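Long-range contact in mandelate racemase/muconate lactonizing protein (Thermobispora bispora, PDB 3VC5), which probably catalyses the magnesium-dependent dehydration of D-glucarate to 5-dehydro-4-deoxy-D-glucarate, as a glucarate dehydratase of the enolase superfamily: residues 83-95 and 130-142. Sequence-based numbering, arbitrary orientation.
Sequences AAARLPGLDVYAL and VFAAFEVACLDIQ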
ATOM      1  N   ALA A  83       5.702  15.102  20.341  1.00 25.84           N
ATOM      2  CA  ALA A  83       6.344  14.217  19.376  1.00 26.22           C
ATOM      3  C   ALA A  83       7.545  14.899  18.702  1.00 25.55           C
ATOM      4  O   ALA A  83       8.620  14.288  18.546  1.00 28.00           O
ATOM      5  CB  ALA A  83       5.326  13.734  18.328  1.00 25.37           C
ATOM      6  N   ALA A  84       7.386  16.175  18.333  1.00 24.91           N
ATOM      7  CA  ALA A  84       8.443  16.896  17.655  1.00 26.23           C
ATOM      8  C   ALA A  84       9.717  16.894  18.492  1.00 29.83           C
ATOM      9  O   ALA A  84      10.810  16.721  17.958  1.00 31.33           O
ATOM     10  CB  ALA A  84       8.015  18.328  17.375  1.00 26.65           C
ATOM     11  N   ALA A  85       9.562  17.075  19.806  1.00 28.60           N
ATOM     12  CA  ALA A  85      10.704  17.174  20.715  1.00 29.12           C
ATOM     13  C   ALA A  85      11.501  15.868  20.801  1.00 29.27           C
ATOM     14  O   ALA A  85      12.672  15.877  21.231  1.00 32.69           O
ATOM     15  CB  ALA A  85      10.235  17.613  22.112  1.00 32.25           C
ATOM     16  N   ARG A  86      10.878  14.759  20.381  1.00 29.79           N
ATOM     17  CA  ARG A  86      11.487  13.444  20.477  1.00 28.30           C
ATOM     18  C   ARG A  86      11.976  12.905  19.115  1.00 29.88           C
ATOM     19  O   ARG A  86      12.391  11.749  19.026  1.00 36.62           O
ATOM     20  CB  ARG A  86      10.551  12.444  21.187  1.00 33.61           C
ATOM     21  CG  ARG A  86      10.149  12.875  22.599  1.00 39.55           C
ATOM     22  CD  ARG A  86      10.795  12.025  23.660  1.00 57.27           C
ATOM     23  NE  ARG A  86      10.439  10.610  23.526  1.00 67.17           N
ATOM     24  CZ  ARG A  86       9.413  10.020  24.145  1.00 66.08           C
ATOM     25  NH1 ARG A  86       8.619  10.716  24.953  1.00 64.62           N
ATOM     26  NH2 ARG A  86       9.181   8.725  23.958  1.00 60.32           N
ATOM     27  N   LEU A  87      11.943  13.733  18.057  1.00 28.75           N
ATOM     28  CA  LEU A  87      12.416  13.290  16.737  1.00 29.77           C
ATOM     29  C   LEU A  87      13.895  13.565  16.399  1.00 29.99           C
ATOM     30  O   LEU A  87      14.475  12.861  15.560  1.00 32.17           O
ATOM     31  CB  LEU A  87      11.539  13.843  15.613  1.00 28.36           C
ATOM     32  CG  LEU A  87      10.073  13.410  15.642  1.00 27.03           C
ATOM     33  CD1 LEU A  87       9.349  13.926  14.411  1.00 27.70           C
ATOM     34  CD2 LEU A  87       9.912  11.892  15.740  1.00 26.89           C
ATOM     35  N   PRO A  88      14.515  14.580  17.037  1.00 32.14           N
ATOM     36  CA  PRO A  88      15.928  14.750  16.698  1.00 32.12           C
ATOM     37  C   PRO A  88      16.726  13.455  16.869  1.00 31.69           C
ATOM     38  O   PRO A  88      16.537  12.712  17.852  1.00 33.44           O
ATOM     39  CB  PRO A  88      16.382  15.865  17.659  1.00 32.52           C
ATOM     40  CG  PRO A  88      15.084  16.727  17.784  1.00 32.91           C
ATOM     41  CD  PRO A  88      14.018  15.666  17.914  1.00 29.09           C
ATOM     42  N   GLY A  89      17.585  13.175  15.899  1.00 32.42           N
ATOM     43  CA  GLY A  89      18.470  11.998  15.964  1.00 33.80           C
ATOM     44  C   GLY A  89      17.961  10.876  15.073  1.00 32.91           C
ATOM     45  O   GLY A  89      18.705   9.946  14.744  1.00 36.79           O
ATOM     46  N   LEU A  90      16.678  10.952  14.701  1.00 32.34           N
ATOM     47  CA  LEU A  90      16.110   9.989  13.755  1.00 31.82           C
ATOM     48  C   LEU A  90      16.354  10.447  12.321  1.00 30.11           C
ATOM     49  O   LEU A  90      16.414  11.652  12.020  1.00 30.50           O
ATOM     50  CB  LEU A  90      14.606   9.757  14.002  1.00 33.45           C
ATOM     51  CG  LEU A  90      14.185   9.135  15.344  1.00 33.81           C
ATOM     52  CD1 LEU A  90      12.675   8.965  15.458  1.00 33.32           C
ATOM     53  CD2 LEU A  90      14.912   7.804  15.599  1.00 35.09           C
ATOM     54  N   ASP A  91      16.500   9.471  11.441  1.00 30.33           N
ATOM     55  CA  ASP A  91      16.760   9.714  10.037  1.00 27.53           C
ATOM     56  C   ASP A  91      15.451   9.964   9.262  1.00 26.82           C
ATOM     57  O   ASP A  91      14.454   9.322   9.549  1.00 30.54           O
ATOM     58  CB  ASP A  91      17.452   8.463   9.514  1.00 33.94           C
ATOM     59  CG  ASP A  91      17.943   8.623   8.136  1.00 39.64           C
ATOM     60  OD1 ASP A  91      19.144   8.883   7.973  1.00 51.35           O
ATOM     61  OD2 ASP A  91      17.130   8.496   7.226  1.00 40.71           O
ATOM     62  N   VAL A  92      15.456  10.887   8.298  1.00 26.61           N
ATOM     63  CA  VAL A  92      14.224  11.235   7.554  1.00 25.59           C
ATOM     64  C   VAL A  92      13.705  10.132   6.609  1.00 23.78           C
ATOM     65  O   VAL A  92      12.572  10.222   6.113  1.00 26.70           O
ATOM     66  CB  VAL A  92      14.361  12.558   6.738  1.00 27.35           C
ATOM     67  CG1 VAL A  92      14.652  13.765   7.652  1.00 29.53           C
ATOM     68  CG2 VAL A  92      15.409  12.420   5.616  1.00 31.08           C
ATOM     69  N   TYR A  93      14.514   9.099   6.335  1.00 24.82           N
ATOM     70  CA  TYR A  93      14.030   7.941   5.568  1.00 25.00           C
ATOM     71  C   TYR A  93      13.405   6.928   6.508  1.00 25.68           C
ATOM     72  O   TYR A  93      12.719   5.999   6.051  1.00 27.05           O
ATOM     73  CB  TYR A  93      15.170   7.254   4.785  1.00 25.14           C
ATOM     74  CG  TYR A  93      15.710   8.116   3.678  1.00 25.92           C
ATOM     75  CD1 TYR A  93      15.190   8.039   2.394  1.00 30.19           C
ATOM     76  CD2 TYR A  93      16.735   9.035   3.925  1.00 27.23           C
ATOM     77  CE1 TYR A  93      15.685   8.860   1.351  1.00 29.72           C
ATOM     78  CE2 TYR A  93      17.222   9.853   2.911  1.00 29.40           C
ATOM     79  CZ  TYR A  93      16.694   9.765   1.632  1.00 29.31           C
ATOM     80  OH  TYR A  93      17.196  10.581   0.633  1.00 34.88           O
ATOM     81  N   ALA A  94      13.650   7.084   7.806  1.00 23.21           N
ATOM     82  CA  ALA A  94      13.209   6.049   8.775  1.00 22.78           C
ATOM     83  C   ALA A  94      11.772   6.277   9.228  1.00 25.68           C
ATOM     84  O   ALA A  94      11.510   6.495  10.419  1.00 24.51           O
ATOM     85  CB  ALA A  94      14.138   6.007   9.973  1.00 27.46           C
ATOM     86  N   LEU A  95      10.842   6.196   8.268  1.00 22.50           N
ATOM     87  CA  LEU A  95       9.452   6.531   8.530  1.00 23.04           C
ATOM     88  C   LEU A  95       8.808   5.545   9.488  1.00 22.50           C
ATOM     89  O   LEU A  95       7.996   5.957  10.310  1.00 23.80           O
ATOM     90  CB  LEU A  95       8.639   6.604   7.248  1.00 25.83           C
ATOM     91  CG  LEU A  95       9.007   7.750   6.314  1.00 29.04           C
ATOM     92  CD1 LEU A  95       8.119   7.714   5.039  1.00 33.89           C
ATOM     93  CD2 LEU A  95       8.920   9.079   7.025  1.00 33.28           C
ATOM     94  N   VAL A 130      -1.043  12.653  14.279  1.00 21.28           N
ATOM     95  CA  VAL A 130       0.183  13.279  14.768  1.00 22.25           C
ATOM     96  C   VAL A 130       1.351  12.983  13.816  1.00 20.69           C
ATOM     97  O   VAL A 130       2.112  13.875  13.423  1.00 22.97           O
ATOM     98  CB  VAL A 130       0.490  12.875  16.206  1.00 21.26           C
ATOM     99  CG1 VAL A 130       1.848  13.461  16.648  1.00 24.15           C
ATOM    100  CG2 VAL A 130      -0.660  13.370  17.117  1.00 23.30           C
ATOM    101  N   PHE A 131       1.431  11.750  13.368  1.00 21.43           N
ATOM    102  CA  PHE A 131       2.494  11.347  12.465  1.00 20.62           C
ATOM    103  C   PHE A 131       2.487  12.101  11.132  1.00 20.74           C
ATOM    104  O   PHE A 131       3.536  12.414  10.599  1.00 22.07           O
ATOM    105  CB  PHE A 131       2.355   9.862  12.209  1.00 20.15           C
ATOM    106  CG  PHE A 131       3.322   9.303  11.177  1.00 19.61           C
ATOM    107  CD1 PHE A 131       4.701   9.154  11.466  1.00 20.93           C
ATOM    108  CD2 PHE A 131       2.839   8.860   9.941  1.00 21.68           C
ATOM    109  CE1 PHE A 131       5.566   8.607  10.532  1.00 23.56           C
ATOM    110  CE2 PHE A 131       3.713   8.288   8.992  1.00 20.54           C
ATOM    111  CZ  PHE A 131       5.076   8.154   9.297  1.00 22.19           C
ATOM    112  N   ALA A 132       1.301  12.327  10.550  1.00 19.30           N
ATOM    113  CA  ALA A 132       1.242  12.823   9.206  1.00 19.38           C
ATOM    114  C   ALA A 132       1.979  14.137   9.021  1.00 20.85           C
ATOM    115  O   ALA A 132       2.561  14.329   7.958  1.00 23.34           O
ATOM    116  CB  ALA A 132      -0.204  12.966   8.739  1.00 22.46           C
ATOM    117  N   ALA A 133       1.927  15.054   9.989  1.00 24.01           N
ATOM    118  CA  ALA A 133       2.665  16.327   9.801  1.00 28.68           C
ATOM    119  C   ALA A 133       4.174  16.077   9.587  1.00 27.54           C
ATOM    120  O   ALA A 133       4.848  16.727   8.746  1.00 29.61           O
ATOM    121  CB  ALA A 133       2.462  17.254  11.006  1.00 40.11           C
ATOM    122  N   PHE A 134       4.709  15.129  10.337  1.00 21.67           N
ATOM    123  CA  PHE A 134       6.131  14.843  10.204  1.00 22.08           C
ATOM    124  C   PHE A 134       6.441  14.064   8.921  1.00 23.40           C
ATOM    125  O   PHE A 134       7.481  14.277   8.282  1.00 21.98           O
ATOM    126  CB  PHE A 134       6.578  14.076  11.433  1.00 22.69           C
ATOM    127  CG  PHE A 134       6.254  14.793  12.725  1.00 22.58           C
ATOM    128  CD1 PHE A 134       6.802  16.052  13.006  1.00 23.65           C
ATOM    129  CD2 PHE A 134       5.409  14.216  13.664  1.00 24.35           C
ATOM    130  CE1 PHE A 134       6.502  16.710  14.201  1.00 23.98           C
ATOM    131  CE2 PHE A 134       5.095  14.867  14.844  1.00 28.90           C
ATOM    132  CZ  PHE A 134       5.653  16.110  15.126  1.00 22.71           C
ATOM    133  N   GLU A 135       5.563  13.131   8.548  1.00 22.11           N
ATOM    134  CA  GLU A 135       5.829  12.295   7.378  1.00 23.00           C
ATOM    135  C   GLU A 135       5.910  13.158   6.115  1.00 22.38           C
ATOM    136  O   GLU A 135       6.793  12.968   5.280  1.00 23.34           O
ATOM    137  CB  GLU A 135       4.780  11.207   7.233  1.00 21.89           C
ATOM    138  CG  GLU A 135       5.092  10.214   6.106  1.00 23.43           C
ATOM    139  CD  GLU A 135       4.134  10.288   4.924  1.00 22.47           C
ATOM    140  OE1 GLU A 135       3.515  11.349   4.682  1.00 23.65           O
ATOM    141  OE2 GLU A 135       3.988   9.252   4.219  1.00 24.93           O
ATOM    142  N   VAL A 136       4.942  14.059   5.949  1.00 19.53           N
ATOM    143  CA  VAL A 136       4.953  14.968   4.800  1.00 21.27           C
ATOM    144  C   VAL A 136       6.257  15.771   4.761  1.00 22.32           C
ATOM    145  O   VAL A 136       6.878  15.913   3.677  1.00 21.41           O
ATOM    146  CB  VAL A 136       3.689  15.898   4.800  1.00 20.65           C
ATOM    147  CG1 VAL A 136       3.827  17.019   3.748  1.00 22.60           C
ATOM    148  CG2 VAL A 136       2.469  15.061   4.601  1.00 22.98           C
ATOM    149  N   ALA A 137       6.695  16.276   5.912  1.00 21.39           N
ATOM    150  CA  ALA A 137       7.956  17.084   5.980  1.00 22.20           C
ATOM    151  C   ALA A 137       9.183  16.217   5.623  1.00 22.42           C
ATOM    152  O   ALA A 137      10.103  16.661   4.916  1.00 22.64           O
ATOM    153  CB  ALA A 137       8.126  17.669   7.369  1.00 23.12           C
ATOM    154  N   CYS A 138       9.177  14.964   6.059  1.00 22.16           N
ATOM    155  CA  CYS A 138      10.284  14.045   5.740  1.00 22.04           C
ATOM    156  C   CYS A 138      10.289  13.739   4.233  1.00 22.63           C
ATOM    157  O   CYS A 138      11.351  13.629   3.617  1.00 24.34           O
ATOM    158  CB  CYS A 138      10.182  12.740   6.575  1.00 22.60           C
ATOM    159  SG  CYS A 138      10.656  13.031   8.280  1.00 26.52           S
ATOM    160  N   LEU A 139       9.112  13.568   3.621  1.00 22.29           N
ATOM    161  CA  LEU A 139       9.078  13.344   2.178  1.00 21.35           C
ATOM    162  C   LEU A 139       9.543  14.589   1.426  1.00 22.78           C
ATOM    163  O   LEU A 139      10.220  14.479   0.383  1.00 24.35           O
ATOM    164  CB  LEU A 139       7.666  12.938   1.710  1.00 21.34           C
ATOM    165  CG  LEU A 139       7.171  11.594   2.275  1.00 21.14           C
ATOM    166  CD1 LEU A 139       5.719  11.395   1.769  1.00 24.39           C
ATOM    167  CD2 LEU A 139       8.065  10.457   1.756  1.00 25.64           C
ATOM    168  N   ASP A 140       9.171  15.769   1.928  1.00 22.15           N
ATOM    169  CA  ASP A 140       9.649  17.040   1.313  1.00 24.07           C
ATOM    170  C   ASP A 140      11.187  17.007   1.278  1.00 23.94           C
ATOM    171  O   ASP A 140      11.810  17.249   0.236  1.00 26.41           O
ATOM    172  CB  ASP A 140       9.084  18.227   2.142  1.00 22.53           C
ATOM    173  CG  ASP A 140       9.262  19.589   1.497  1.00 22.47           C
ATOM    174  OD1 ASP A 140       9.552  19.699   0.278  1.00 26.43           O
ATOM    175  OD2 ASP A 140       9.074  20.576   2.266  1.00 26.24           O
ATOM    176  N   ILE A 141      11.797  16.653   2.403  1.00 22.67           N
ATOM    177  CA  ILE A 141      13.262  16.567   2.511  1.00 23.19           C
ATOM    178  C   ILE A 141      13.854  15.477   1.601  1.00 27.61           C
ATOM    179  O   ILE A 141      14.864  15.708   0.917  1.00 27.17           O
ATOM    180  CB  ILE A 141      13.691  16.346   3.960  1.00 23.44           C
ATOM    181  CG1 ILE A 141      13.418  17.612   4.810  1.00 26.82           C
ATOM    182  CG2 ILE A 141      15.194  16.013   4.032  1.00 24.69           C
ATOM    183  CD1 ILE A 141      13.354  17.342   6.337  1.00 27.32           C
ATOM    184  N   GLN A 142      13.254  14.285   1.592  1.00 23.69           N
ATOM    185  CA  GLN A 142      13.726  13.240   0.679  1.00 25.00           C
ATOM    186  C   GLN A 142      13.688  13.701  -0.779  1.00 24.24           C
ATOM    187  O   GLN A 142      14.613  13.432  -1.550  1.00 27.82           O
ATOM    188  CB  GLN A 142      12.903  11.965   0.825  1.00 25.50           C
ATOM    189  CG  GLN A 142      13.032  11.261   2.148  1.00 23.75           C
ATOM    190  CD  GLN A 142      12.220   9.980   2.161  1.00 24.31           C
ATOM    191  OE1 GLN A 142      11.970   9.359   1.093  1.00 27.64           O
ATOM    192  NE2 GLN A 142      11.773   9.582   3.346  1.00 25.74           N
TER
HETATM  193  O   HOH W   1      15.983  11.034  -1.657  1.00 34.99           O
HETATM  194  O   HOH W   2      11.435   6.336   3.607  1.00 37.20           O
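Gln-142, reaching from helix 123-146 to Tyr-93 and Val-92, is a worked example of how one amide can tie a loop to a helix. From CB, a chi1 of -66° swings CG round to the side of its own backbone N, and the extended chain then carries the amide across the tyrosine face to Val-92 O. CG makes a CH-pi contact over that face, 4.0 Å from the centroid; CD follows over the CD1-CE1 side of the ring, 3.6 Å from Tyr-93 CD1, and OE1 stays over the same side, 3.7 Å from Tyr-93 CD1. The amide and ring planes are stacked, only 24° apart. At the tip, NE2 donates to Val-92 O over 3.0 Å, close to its own amide plane but tilted from that of the carbonyl, and a water links NE2 to Tyr-93 O. A second water joins Tyr-93 OH to Gln-142 O.

Beyond this polar end the contact is mostly apolar. Val-92 crosses Ile-141 at about a right angle, CG2 to CG2 3.9 Å. Leu-95 drops as a knob into a hole formed by Phe-131, Glu-135, Cys-138 and Leu-139; Glu-135 contributes CG, its carboxylate being bonded to the backbone N of Leu-318 and Val-319. Farther along, Leu-87 CD1 sits over a face of the Phe-134 ring, 3.8 Å from its centroid.

Within the N-terminal domain, then, the loop and the first turn of helix 95-106 meet helix 123-146 mainly through apolar packing, to which the buried amide adds one directional bond, consistent with setting the position of Val-92 along the helix.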